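Local coordinates for endo-b-1,4-glucanase (Nasutitermes takasagoensis, PDB 1KS8), which probably hydrolyses internal beta-1,4-glucosidic linkages in cellulose, as a family 9 glycosyl hydrolase with an (alpha/alpha)6 barrel fold, at residues 20-24 against 35-40; 42-48 against 112-117; 220-224 against 263-267; 235-239 against 268-273. One frame throughout, in Å; residues are numbered along the deposited sequence.

Contact 1: residues 20-24 against 35-40; sequences RSGRL and DSALND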
loop_
_atom_site.group_PDB
_atom_site.type_symbol
_atom_site.label_atom_id
_atom_site.label_comp_id
_atom_site.label_asym_id
_atom_site.label_seq_id
_atom_site.Cartn_x
_atom_site.Cartn_y
_atom_site.Cartn_z
ATOM N N ARG A 20 -12.622 -0.944 -2.417
ATOM C CA ARG A 20 -12.941 -2.297 -2.849
ATOM C C ARG A 20 -13.619 -2.397 -4.207
ATOM O O ARG A 20 -14.561 -1.662 -4.512
ATOM C CB ARG A 20 -13.827 -2.986 -1.811
ATOM C CG ARG A 20 -13.134 -3.291 -0.508
ATOM C CD ARG A 20 -14.126 -3.809 0.510
ATOM N NE ARG A 20 -13.460 -4.226 1.738
ATOM C CZ ARG A 20 -14.090 -4.728 2.795
ATOM N NH1 ARG A 20 -15.408 -4.872 2.777
ATOM N NH2 ARG A 20 -13.398 -5.096 3.863
ATOM N N SER A 21 -13.119 -3.321 -5.018
ATOM C CA SER A 21 -13.676 -3.593 -6.334
ATOM C C SER A 21 -14.383 -4.946 -6.238
ATOM O O SER A 21 -14.062 -5.759 -5.364
ATOM C CB SER A 21 -12.554 -3.664 -7.379
ATOM O OG SER A 21 -13.076 -3.964 -8.665
ATOM N N GLY A 22 -15.356 -5.178 -7.117
ATOM C CA GLY A 22 -16.069 -6.445 -7.119
ATOM C C GLY A 22 -17.361 -6.459 -6.325
ATOM O O GLY A 22 -17.978 -5.420 -6.100
ATOM N N ARG A 23 -17.776 -7.652 -5.910
ATOM C CA ARG A 23 -18.997 -7.816 -5.129
ATOM C C ARG A 23 -18.695 -7.521 -3.663
ATOM O O ARG A 23 -17.862 -8.184 -3.045
ATOM C CB ARG A 23 -19.527 -9.244 -5.281
ATOM C CG ARG A 23 -20.898 -9.458 -4.664
ATOM C CD ARG A 23 -21.457 -10.849 -4.948
ATOM N NE ARG A 23 -21.692 -11.081 -6.372
ATOM C CZ ARG A 23 -20.767 -11.498 -7.231
ATOM N NH1 ARG A 23 -19.529 -11.737 -6.818
ATOM N NH2 ARG A 23 -21.078 -11.672 -8.510
ATOM N N LEU A 24 -19.373 -6.520 -3.114
ATOM C CA LEU A 24 -19.156 -6.126 -1.729
ATOM C C LEU A 24 -19.932 -7.010 -0.758
ATOM O O LEU A 24 -21.049 -7.441 -1.048
ATOM C CB LEU A 24 -19.540 -4.658 -1.545
ATOM C CG LEU A 24 -18.839 -3.725 -2.540
ATOM C CD1 LEU A 24 -19.298 -2.296 -2.310
ATOM C CD2 LEU A 24 -17.325 -3.837 -2.387
ATOM N N ASP A 35 -21.599 -2.745 -5.648
ATOM C CA ASP A 35 -20.952 -3.789 -6.435
ATOM C C ASP A 35 -20.543 -3.202 -7.784
ATOM O O ASP A 35 -21.304 -2.455 -8.402
ATOM C CB ASP A 35 -21.912 -4.960 -6.675
ATOM C CG ASP A 35 -22.314 -5.669 -5.397
ATOM O OD1 ASP A 35 -21.699 -5.423 -4.339
ATOM O OD2 ASP A 35 -23.253 -6.493 -5.462
ATOM N N SER A 36 -19.351 -3.556 -8.256
ATOM C CA SER A 36 -18.870 -3.033 -9.527
ATOM C C SER A 36 -17.760 -3.896 -10.098
ATOM O O SER A 36 -17.212 -4.757 -9.404
ATOM C CB SER A 36 -18.346 -1.606 -9.344
ATOM O OG SER A 36 -17.149 -1.599 -8.579
ATOM N N ALA A 37 -17.429 -3.648 -11.364
ATOM C CA ALA A 37 -16.377 -4.383 -12.058
ATOM C C ALA A 37 -16.584 -5.881 -11.900
ATOM O O ALA A 37 -15.631 -6.635 -11.685
ATOM C CB ALA A 37 -15.011 -3.973 -11.507
ATOM N N LEU A 38 -17.835 -6.310 -12.039
ATOM C CA LEU A 38 -18.192 -7.717 -11.884
ATOM C C LEU A 38 -17.845 -8.591 -13.085
ATOM O O LEU A 38 -18.020 -9.809 -13.036
ATOM C CB LEU A 38 -19.687 -7.838 -11.573
ATOM C CG LEU A 38 -20.151 -7.084 -10.322
ATOM C CD1 LEU A 38 -21.653 -7.263 -10.141
ATOM C CD2 LEU A 38 -19.400 -7.597 -9.103
ATOM N N ASN A 39 -17.352 -7.975 -14.155
ATOM C CA ASN A 39 -16.983 -8.715 -15.358
ATOM C C ASN A 39 -15.470 -8.797 -15.549
ATOM O O ASN A 39 -14.995 -9.254 -16.587
ATOM C CB ASN A 39 -17.615 -8.064 -16.591
ATOM C CG ASN A 39 -19.116 -8.277 -16.658
ATOM O OD1 ASN A 39 -19.875 -7.339 -16.907
ATOM N ND2 ASN A 39 -19.550 -9.514 -16.446
ATOM N N ASP A 40 -14.709 -8.344 -14.555
ATOM C CA ASP A 40 -13.252 -8.391 -14.654
ATOM C C ASP A 40 -12.824 -9.840 -14.856
ATOM O O ASP A 40 -13.157 -10.715 -14.052
ATOM C CB ASP A 40 -12.613 -7.807 -13.391
ATOM C CG ASP A 40 -12.664 -6.285 -13.362
ATOM O OD1 ASP A 40 -13.344 -5.691 -14.225
ATOM O OD2 ASP A 40 -12.021 -5.682 -12.477
HETATM O O HOH W 1 -13.763 -6.589 -9.580
HETATM O O HOH W 2 -17.365 -2.755 -5.997
HETATM O O HOH W 3 -23.329 -5.453 -2.154
#
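Leu24 N gives a nearly straight hydrogen bond to Asp35 OD1, 2.8 Å long, reaching the oxygen from above the carboxylate plane. With Asp35 CG anti to its own carbonyl carbon (chi1 -64°), the carboxylate swings over the backbone of Arg23 and Leu24, and OD1 also lies 3.6 Å from Leu24 CB. A water donates to this same OD1 and to Leu24 O, so the oxygen is held twice. Without the carboxylate, as with an alanine here, Leu24 N would probably lose its acceptor and the water its second anchor. Next to it, Gly22 and Ser36 form a single antiparallel hydrogen-bonded bridge: Ser36 N binds Gly22 O at 3.2 Å, while the return bond from Gly22 N to Ser36 O is weak. At the backbone angles of Gly22 a CB would press on the carbonyl O of Ser21; Leu38 CD2 packs 3.6 Å from Gly22 C and over one face of the Arg23 guanidinium. Farther along, Ser21 OG touches Ala37 CB at 3.4 Å and shares a water with Ala37 O. The bridge ties together two parts of the long loop between helix 5-18 and strand 60-61; Asp40, ending residues 35-40, forms salt bridges with Lys60 on that strand and with Arg137.

Contact 2: residues 42-48 against 112-117; sequences GDQGQDL and EFYGQV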
loop_
_atom_site.group_PDB
_atom_site.type_symbol
_atom_site.label_atom_id
_atom_site.label_comp_id
_atom_site.label_asym_id
_atom_site.label_seq_id
_atom_site.Cartn_x
_atom_site.Cartn_y
_atom_site.Cartn_z
ATOM N N GLY A 42 -9.764 -12.727 -16.990
ATOM C CA GLY A 42 -8.536 -12.973 -17.725
ATOM C C GLY A 42 -8.766 -13.284 -19.192
ATOM O O GLY A 42 -9.900 -13.275 -19.671
ATOM N N ASP A 43 -7.681 -13.576 -19.903
ATOM C CA ASP A 43 -7.757 -13.858 -21.330
ATOM C C ASP A 43 -8.563 -15.104 -21.695
ATOM O O ASP A 43 -9.060 -15.209 -22.816
ATOM C CB ASP A 43 -6.341 -13.929 -21.908
ATOM C CG ASP A 43 -5.610 -12.594 -21.814
ATOM O OD1 ASP A 43 -4.402 -12.545 -22.123
ATOM O OD2 ASP A 43 -6.246 -11.588 -21.432
ATOM N N GLN A 44 -8.693 -16.042 -20.760
ATOM C CA GLN A 44 -9.480 -17.250 -21.003
ATOM C C GLN A 44 -10.818 -17.146 -20.280
ATOM O O GLN A 44 -11.579 -18.109 -20.208
ATOM C CB GLN A 44 -8.740 -18.506 -20.525
ATOM C CG GLN A 44 -7.700 -19.023 -21.507
ATOM C CD GLN A 44 -6.469 -18.152 -21.570
ATOM O OE1 GLN A 44 -5.838 -18.022 -22.620
ATOM N NE2 GLN A 44 -6.107 -17.562 -20.440
ATOM N N GLY A 45 -11.102 -15.966 -19.741
ATOM C CA GLY A 45 -12.351 -15.767 -19.032
ATOM C C GLY A 45 -12.266 -16.085 -17.551
ATOM O O GLY A 45 -13.294 -16.178 -16.881
ATOM N N GLN A 46 -11.049 -16.256 -17.037
ATOM C CA GLN A 46 -10.869 -16.548 -15.620
ATOM C C GLN A 46 -11.408 -15.390 -14.792
ATOM O O GLN A 46 -11.242 -14.226 -15.148
ATOM C CB GLN A 46 -9.389 -16.732 -15.273
ATOM C CG GLN A 46 -8.662 -17.829 -16.033
ATOM C CD GLN A 46 -7.886 -17.304 -17.225
ATOM O OE1 GLN A 46 -6.825 -17.831 -17.562
ATOM N NE2 GLN A 46 -8.410 -16.270 -17.873
ATOM N N ASP A 47 -12.045 -15.717 -13.677
ATOM C CA ASP A 47 -12.594 -14.703 -12.790
ATOM C C ASP A 47 -11.475 -13.866 -12.171
ATOM O O ASP A 47 -10.555 -14.407 -11.564
ATOM C CB ASP A 47 -13.411 -15.393 -11.691
ATOM C CG ASP A 47 -13.912 -14.431 -10.635
ATOM O OD1 ASP A 47 -14.091 -13.235 -10.946
ATOM O OD2 ASP A 47 -14.147 -14.883 -9.493
ATOM N N LEU A 48 -11.544 -12.549 -12.353
ATOM C CA LEU A 48 -10.554 -11.647 -11.768
ATOM C C LEU A 48 -11.264 -10.554 -10.976
ATOM O O LEU A 48 -10.723 -9.465 -10.774
ATOM C CB LEU A 48 -9.665 -11.015 -12.848
ATOM C CG LEU A 48 -8.696 -11.926 -13.612
ATOM C CD1 LEU A 48 -7.914 -11.082 -14.612
ATOM C CD2 LEU A 48 -7.739 -12.622 -12.647
ATOM N N GLU A 112 2.276 -17.774 -14.354
ATOM C CA GLU A 112 1.466 -16.785 -15.054
ATOM C C GLU A 112 0.764 -15.955 -13.995
ATOM O O GLU A 112 0.219 -16.495 -13.034
ATOM C CB GLU A 112 0.426 -17.456 -15.955
ATOM C CG GLU A 112 -0.328 -16.472 -16.844
ATOM C CD GLU A 112 -1.259 -17.155 -17.824
ATOM O OE1 GLU A 112 -2.394 -17.505 -17.434
ATOM O OE2 GLU A 112 -0.847 -17.355 -18.986
ATOM N N PHE A 113 0.778 -14.640 -14.169
ATOM C CA PHE A 113 0.151 -13.768 -13.192
ATOM C C PHE A 113 -0.429 -12.511 -13.821
ATOM O O PHE A 113 0.265 -11.785 -14.538
ATOM C CB PHE A 113 1.180 -13.374 -12.127
ATOM C CG PHE A 113 0.600 -12.589 -10.993
ATOM C CD1 PHE A 113 -0.209 -13.209 -10.052
ATOM C CD2 PHE A 113 0.835 -11.223 -10.883
ATOM C CE1 PHE A 113 -0.781 -12.482 -9.014
ATOM C CE2 PHE A 113 0.267 -10.483 -9.848
ATOM C CZ PHE A 113 -0.543 -11.114 -8.912
ATOM N N TYR A 114 -1.705 -12.251 -13.562
ATOM C CA TYR A 114 -2.323 -11.048 -14.094
ATOM C C TYR A 114 -1.969 -9.867 -13.205
ATOM O O TYR A 114 -2.234 -9.874 -12.001
ATOM C CB TYR A 114 -3.839 -11.217 -14.216
ATOM C CG TYR A 114 -4.216 -11.973 -15.467
ATOM C CD1 TYR A 114 -4.144 -13.368 -15.515
ATOM C CD2 TYR A 114 -4.568 -11.289 -16.630
ATOM C CE1 TYR A 114 -4.410 -14.060 -16.701
ATOM C CE2 TYR A 114 -4.834 -11.968 -17.813
ATOM C CZ TYR A 114 -4.751 -13.350 -17.842
ATOM O OH TYR A 114 -4.998 -14.013 -19.022
ATOM N N GLY A 115 -1.348 -8.861 -13.813
ATOM C CA GLY A 115 -0.921 -7.691 -13.068
ATOM C C GLY A 115 -1.751 -6.441 -13.255
ATOM O O GLY A 115 -1.445 -5.402 -12.666
ATOM N N GLN A 116 -2.799 -6.515 -14.066
ATOM C CA GLN A 116 -3.628 -5.342 -14.274
ATOM C C GLN A 116 -4.976 -5.667 -14.887
ATOM O O GLN A 116 -5.084 -6.561 -15.724
ATOM C CB GLN A 116 -2.905 -4.344 -15.187
ATOM C CG GLN A 116 -3.467 -2.923 -15.151
ATOM C CD GLN A 116 -2.637 -1.952 -15.977
ATOM O OE1 GLN A 116 -1.412 -1.906 -15.851
ATOM N NE2 GLN A 116 -3.300 -1.164 -16.819
ATOM N N VAL A 117 -6.004 -4.957 -14.438
ATOM C CA VAL A 117 -7.339 -5.076 -15.013
ATOM C C VAL A 117 -7.772 -3.630 -15.203
ATOM O O VAL A 117 -7.796 -2.841 -14.246
ATOM C CB VAL A 117 -8.350 -5.797 -14.106
ATOM C CG1 VAL A 117 -9.713 -5.831 -14.801
ATOM C CG2 VAL A 117 -7.879 -7.217 -13.827
HETATM O O HOH W 4 -4.189 -16.452 -19.367
#
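The type I beta turn from Gly42 to Gly45 rests against the central strand, 113-117, of a small three-stranded antiparallel sheet, and Tyr114 is the side chain that reaches across. Its OH accepts a hydrogen bond of 2.9 Å from Asp43 N, with an N-H...O angle of 162°. Tyr114 CG stands anti to its carbonyl carbon (chi1 -81°), which sends the ring out from the strand to the start of the turn. There Gly42 CA makes an off-centre CH-pi contact, 4.2 Å from the ring centroid; the absence of a side chain at Gly42 lets its CA lie this close to the ring. Asp43 turns its carboxylate almost perpendicular to the ring, with OD2 at the ring edge and in its plane. The turn is closed by Gly45 N bonding to Gly42 O, and Gly42 N reaches on to Gln46 O. Within the strand, Gly115 and Gln116 both face Tyr140 of strand 139-142, a classic beta bulge. Beyond the turn, Leu48 crosses Tyr114 at about a right angle, and its CD1 packs 3.9 Å from both Tyr114 CG and Val117 CG2. At the polar end a water donates to Glu112 OE1, which also bonds to Thr108, and hydrogen-bonds to Tyr114 OH. The bend of the Gln44 chain at chi2 (73°) brings its NE2 to Gln46 OE1, 3.0 Å away and close to the Gln44 amide plane. Ala106 of helix 89-106 and Ala139 and Lys141 of strand 139-142 also pack against Tyr114.

Contact 3: residues 220-224 against 263-267; sequences AWLYR and LLAKL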
loop_
_atom_site.group_PDB
_atom_site.type_symbol
_atom_site.label_atom_id
_atom_site.label_comp_id
_atom_site.label_asym_id
_atom_site.label_seq_id
_atom_site.Cartn_x
_atom_site.Cartn_y
_atom_site.Cartn_z
ATOM N N ALA A 220 13.055 -12.809 1.776
ATOM C CA ALA A 220 13.052 -12.560 3.211
ATOM C C ALA A 220 11.694 -12.895 3.819
ATOM O O ALA A 220 11.618 -13.536 4.867
ATOM C CB ALA A 220 13.413 -11.106 3.492
ATOM N N TRP A 221 10.618 -12.464 3.167
ATOM C CA TRP A 221 9.281 -12.751 3.673
ATOM C C TRP A 221 8.978 -14.244 3.655
ATOM O O TRP A 221 8.345 -14.764 4.574
ATOM C CB TRP A 221 8.224 -11.980 2.875
ATOM C CG TRP A 221 8.014 -10.595 3.409
ATOM C CD1 TRP A 221 8.433 -9.421 2.852
ATOM C CD2 TRP A 221 7.382 -10.251 4.646
ATOM N NE1 TRP A 221 8.100 -8.362 3.669
ATOM C CE2 TRP A 221 7.455 -8.846 4.777
ATOM C CE3 TRP A 221 6.762 -10.996 5.659
ATOM C CZ2 TRP A 221 6.929 -8.170 5.884
ATOM C CZ3 TRP A 221 6.240 -10.324 6.759
ATOM C CH2 TRP A 221 6.328 -8.924 6.861
ATOM N N LEU A 222 9.434 -14.936 2.616
ATOM C CA LEU A 222 9.211 -16.374 2.537
ATOM C C LEU A 222 9.955 -17.083 3.659
ATOM O O LEU A 222 9.459 -18.056 4.219
ATOM C CB LEU A 222 9.648 -16.910 1.174
ATOM C CG LEU A 222 8.543 -16.804 0.119
ATOM C CD1 LEU A 222 9.112 -17.058 -1.260
ATOM C CD2 LEU A 222 7.433 -17.797 0.451
ATOM N N TYR A 223 11.144 -16.595 3.997
ATOM C CA TYR A 223 11.896 -17.205 5.086
ATOM C C TYR A 223 11.112 -17.024 6.383
ATOM O O TYR A 223 10.959 -17.958 7.168
ATOM C CB TYR A 223 13.273 -16.556 5.238
ATOM C CG TYR A 223 14.003 -17.013 6.481
ATOM C CD1 TYR A 223 14.316 -18.359 6.674
ATOM C CD2 TYR A 223 14.357 -16.104 7.478
ATOM C CE1 TYR A 223 14.963 -18.790 7.831
ATOM C CE2 TYR A 223 15.006 -16.525 8.639
ATOM C CZ TYR A 223 15.304 -17.868 8.808
ATOM O OH TYR A 223 15.939 -18.289 9.955
ATOM N N ARG A 224 10.609 -15.815 6.601
ATOM C CA ARG A 224 9.848 -15.526 7.807
ATOM C C ARG A 224 8.601 -16.398 7.921
ATOM O O ARG A 224 8.229 -16.820 9.014
ATOM C CB ARG A 224 9.444 -14.048 7.830
ATOM C CG ARG A 224 8.758 -13.621 9.115
ATOM C CD ARG A 224 8.438 -12.138 9.118
ATOM N NE ARG A 224 8.048 -11.693 10.451
ATOM C CZ ARG A 224 7.957 -10.420 10.816
ATOM N NH1 ARG A 224 8.223 -9.457 9.943
ATOM N NH2 ARG A 224 7.626 -10.113 12.063
ATOM N N LEU A 263 13.857 -5.545 7.887
ATOM C CA LEU A 263 13.268 -6.881 7.957
ATOM C C LEU A 263 14.386 -7.901 8.200
ATOM O O LEU A 263 14.294 -8.730 9.104
ATOM C CB LEU A 263 12.550 -7.219 6.645
ATOM C CG LEU A 263 11.301 -8.112 6.670
ATOM C CD1 LEU A 263 11.137 -8.752 5.295
ATOM C CD2 LEU A 263 11.402 -9.186 7.735
ATOM N N LEU A 264 15.438 -7.840 7.386
ATOM C CA LEU A 264 16.557 -8.763 7.543
ATOM C C LEU A 264 17.259 -8.574 8.885
ATOM O O LEU A 264 17.782 -9.531 9.453
ATOM C CB LEU A 264 17.560 -8.601 6.394
ATOM C CG LEU A 264 17.126 -9.235 5.067
ATOM C CD1 LEU A 264 18.133 -8.908 3.983
ATOM C CD2 LEU A 264 16.997 -10.745 5.237
ATOM N N ALA A 265 17.267 -7.347 9.396
ATOM C CA ALA A 265 17.897 -7.088 10.684
ATOM C C ALA A 265 17.157 -7.892 11.752
ATOM O O ALA A 265 17.772 -8.477 12.642
ATOM C CB ALA A 265 17.840 -5.599 11.013
ATOM N N LYS A 266 15.833 -7.926 11.652
ATOM C CA LYS A 266 15.021 -8.660 12.616
ATOM C C LYS A 266 15.155 -10.171 12.455
ATOM O O LYS A 266 15.236 -10.905 13.440
ATOM C CB LYS A 266 13.548 -8.268 12.476
ATOM C CG LYS A 266 12.629 -8.948 13.482
ATOM C CD LYS A 266 11.192 -8.475 13.327
ATOM C CE LYS A 266 10.308 -9.008 14.445
ATOM N NZ LYS A 266 10.287 -10.494 14.486
ATOM N N LEU A 267 15.184 -10.631 11.209
ATOM C CA LEU A 267 15.282 -12.058 10.912
ATOM C C LEU A 267 16.646 -12.691 11.171
ATOM O O LEU A 267 16.729 -13.883 11.479
ATOM C CB LEU A 267 14.889 -12.312 9.452
ATOM C CG LEU A 267 13.463 -11.940 9.043
ATOM C CD1 LEU A 267 13.291 -12.170 7.550
ATOM C CD2 LEU A 267 12.463 -12.773 9.827
HETATM O O HOH W 5 7.564 -12.244 13.998
#
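Segments 220-224 and 263-267, of helices 212-226 and 257-268, run in roughly the same direction, their local axes 31° apart and 10.6 Å from each other at closest approach. Both belong to the (alpha/alpha)6 barrel of family 9 glycosyl hydrolases, and the interface is largely apolar. Ala220 brings its methyl against the second helix, with CB 3.7 Å from Leu263 CD1 and a little farther from Leu264 CD2. The same Leu263 methyl lies over one face of the Trp221 indole, 3.6 Å from the centroid of the five-membered ring, and forms a CH-pi contact there. The two side chains cross at about a right angle. Trp74 and Trp217 make edge-to-face contacts with this indole, and alanines of helix 149-165 also touch it; a serine at Trp221 would probably leave a gap beneath the Leu263 methyl and deprive those two tryptophans of their aromatic partner. Leu267 splits its branches: CD1 sits 3.4 Å from Ala220 O and meets the Tyr223 ring at its edge, whereas CD2 meets the Arg224 chain crosswise, 3.8 Å from its CB. Arg224 has CG anti to its backbone N (chi1 -175°) and stays extended as far as NE, which carries the guanidinium past Leu267 to Leu263 CD2. Its NH2 forms a salt bridge with Asp78, whose carboxylate probably eases the closeness of the Lys266 ammonium. Arg224 NH2 and Lys266 NZ are 3.6 Å apart, and one water, in the guanidinium plane, accepts from NH2 at 2.9 Å and weakly from NZ.

Contact 4: residues 235-239 against 268-273; sequences AESLY and TNKQAY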
loop_
_atom_site.group_PDB
_atom_site.type_symbol
_atom_site.label_atom_id
_atom_site.label_comp_id
_atom_site.label_asym_id
_atom_site.label_seq_id
_atom_site.Cartn_x
_atom_site.Cartn_y
_atom_site.Cartn_z
ATOM N N ALA A 235 17.989 -14.735 0.107
ATOM C CA ALA A 235 17.803 -13.320 0.414
ATOM C C ALA A 235 19.134 -12.615 0.662
ATOM O O ALA A 235 19.411 -11.569 0.073
ATOM C CB ALA A 235 16.898 -13.165 1.629
ATOM N N GLU A 236 19.960 -13.195 1.527
ATOM C CA GLU A 236 21.249 -12.597 1.853
ATOM C C GLU A 236 22.251 -12.655 0.708
ATOM O O GLU A 236 23.044 -11.733 0.529
ATOM C CB GLU A 236 21.831 -13.251 3.107
ATOM C CG GLU A 236 20.983 -13.013 4.349
ATOM C CD GLU A 236 21.725 -13.296 5.637
ATOM O OE1 GLU A 236 21.982 -14.481 5.935
ATOM O OE2 GLU A 236 22.057 -12.326 6.348
ATOM N N SER A 237 22.215 -13.732 -0.071
ATOM C CA SER A 237 23.122 -13.863 -1.205
ATOM C C SER A 237 22.808 -12.788 -2.242
ATOM O O SER A 237 23.709 -12.125 -2.751
ATOM C CB SER A 237 22.990 -15.251 -1.839
ATOM O OG SER A 237 23.467 -16.260 -0.964
ATOM N N LEU A 238 21.525 -12.614 -2.550
ATOM C CA LEU A 238 21.117 -11.613 -3.526
ATOM C C LEU A 238 21.350 -10.205 -2.984
ATOM O O LEU A 238 21.704 -9.297 -3.733
ATOM C CB LEU A 238 19.640 -11.801 -3.901
ATOM C CG LEU A 238 19.292 -12.952 -4.858
ATOM C CD1 LEU A 238 20.015 -12.746 -6.176
ATOM C CD2 LEU A 238 19.682 -14.288 -4.265
ATOM N N TYR A 239 21.157 -10.028 -1.680
ATOM C CA TYR A 239 21.367 -8.726 -1.057
ATOM C C TYR A 239 22.808 -8.282 -1.299
ATOM O O TYR A 239 23.064 -7.127 -1.644
ATOM C CB TYR A 239 21.081 -8.803 0.449
ATOM C CG TYR A 239 21.230 -7.487 1.190
ATOM C CD1 TYR A 239 22.492 -6.987 1.522
ATOM C CD2 TYR A 239 20.111 -6.736 1.546
ATOM C CE1 TYR A 239 22.631 -5.771 2.193
ATOM C CE2 TYR A 239 20.241 -5.519 2.214
ATOM C CZ TYR A 239 21.502 -5.043 2.533
ATOM O OH TYR A 239 21.634 -3.837 3.189
ATOM N N THR A 268 17.710 -11.904 11.045
ATOM C CA THR A 268 19.063 -12.420 11.241
ATOM C C THR A 268 19.767 -11.880 12.482
ATOM O O THR A 268 20.723 -12.485 12.967
ATOM C CB THR A 268 19.952 -12.096 10.032
ATOM O OG1 THR A 268 20.159 -10.679 9.960
ATOM C CG2 THR A 268 19.293 -12.577 8.740
ATOM N N ASN A 269 19.299 -10.738 12.979
ATOM C CA ASN A 269 19.887 -10.094 14.155
ATOM C C ASN A 269 21.297 -9.592 13.839
ATOM O O ASN A 269 22.047 -9.226 14.745
ATOM C CB ASN A 269 19.947 -11.072 15.335
ATOM C CG ASN A 269 20.115 -10.367 16.674
ATOM O OD1 ASN A 269 20.626 -10.948 17.634
ATOM N ND2 ASN A 269 19.667 -9.121 16.750
ATOM N N LYS A 270 21.656 -9.571 12.558
ATOM C CA LYS A 270 22.983 -9.118 12.153
ATOM C C LYS A 270 23.141 -7.606 12.277
ATOM O O LYS A 270 22.277 -6.838 11.848
ATOM C CB LYS A 270 23.286 -9.553 10.720
ATOM C CG LYS A 270 23.486 -11.049 10.559
ATOM C CD LYS A 270 23.884 -11.396 9.137
ATOM C CE LYS A 270 24.090 -12.890 8.969
ATOM N NZ LYS A 270 24.549 -13.216 7.590
ATOM N N GLN A 271 24.262 -7.188 12.857
ATOM C CA GLN A 271 24.542 -5.772 13.067
ATOM C C GLN A 271 24.642 -4.947 11.785
ATOM O O GLN A 271 24.231 -3.786 11.763
ATOM C CB GLN A 271 25.837 -5.608 13.874
ATOM C CG GLN A 271 26.176 -4.158 14.191
ATOM C CD GLN A 271 25.157 -3.507 15.110
ATOM O OE1 GLN A 271 24.755 -2.360 14.899
ATOM N NE2 GLN A 271 24.740 -4.232 16.138
ATOM N N ALA A 272 25.180 -5.537 10.721
ATOM C CA ALA A 272 25.341 -4.826 9.454
ATOM C C ALA A 272 24.044 -4.190 8.954
ATOM O O ALA A 272 24.039 -3.039 8.521
ATOM C CB ALA A 272 25.902 -5.769 8.393
ATOM N N TYR A 273 22.951 -4.942 9.005
ATOM C CA TYR A 273 21.666 -4.418 8.555
ATOM C C TYR A 273 21.213 -3.283 9.469
ATOM O O TYR A 273 20.684 -2.274 9.005
ATOM C CB TYR A 273 20.608 -5.522 8.549
ATOM C CG TYR A 273 20.927 -6.685 7.635
ATOM C CD1 TYR A 273 21.134 -6.491 6.269
ATOM C CD2 TYR A 273 21.010 -7.983 8.137
ATOM C CE1 TYR A 273 21.416 -7.566 5.424
ATOM C CE2 TYR A 273 21.290 -9.060 7.304
ATOM C CZ TYR A 273 21.491 -8.846 5.951
ATOM O OH TYR A 273 21.761 -9.913 5.125
HETATM O O HOH W 6 23.225 -3.502 5.154
#
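One face of the Tyr239 ring receives the edge of Tyr273, whose CE1 stands 3.7 Å above the plane and over its centre. The planes are 87° apart and the centroids 5.2 Å, a T-shaped pair in which the two side chains run antiparallel past one another. At the edge of Tyr273, in its plane, lies Glu236 OE2 as well as Tyr239 CZ. Glu236 OE2 receives the Tyr273 OH bond (2.7 Å) on its anti lone pair, on the side remote from OE1. Lys270 NZ approaches Glu236 OE2 on the syn side, 31° out of the carboxylate plane, and forms a salt bridge with it at 2.9 Å. A weaker bond runs from the same ammonium to OE1. The extended lysine and glutamate chains reach for each other from the two sides of the contact, and two donors thus grip OE2; the ammonium would be expected to favour the ionised carboxylate. These contacts link helix 229-241 to the junction between helices 257-268 and 271-286, in the helical barrel of family 9. Asn269 leaves the first helix with positive phi, and Lys270 occupies the N-cap position of the next. Thr268 forms an ST turn: its OG1, between the backbone N and carbonyl carbon (chi1 67°), accepts from Lys270 N at 3.2 Å and also bonds to Leu264 O. Thr268 CG2 meanwhile packs 3.7 Å from Glu236 OE2. The phenol end of Tyr239 hydrogen-bonds to Gln261 and to a water that donates weakly to Ala272 O.

From the N terminus, contact 1 closes a short loop within the long connection between helix 5-18 and strand 60-61. Contact 2 opens soon after in that same connection and closes a much larger loop, mostly helical, on strand 113-117. The two touch, with Asp40 O probably bonded to Leu48 N. Later along the chain, contacts 3 and 4 cross, their segments alternating, with centres about 9 Å apart: one joins helix 212-226 to helix 257-268, the other joins helix 229-241 to the turn between helices 257-268 and 271-286. Leu264 and Ala265 pack on Tyr239 and Tyr273 between them. Contacts 1 and 3 have centres about 34 Å apart, across the chain's centre.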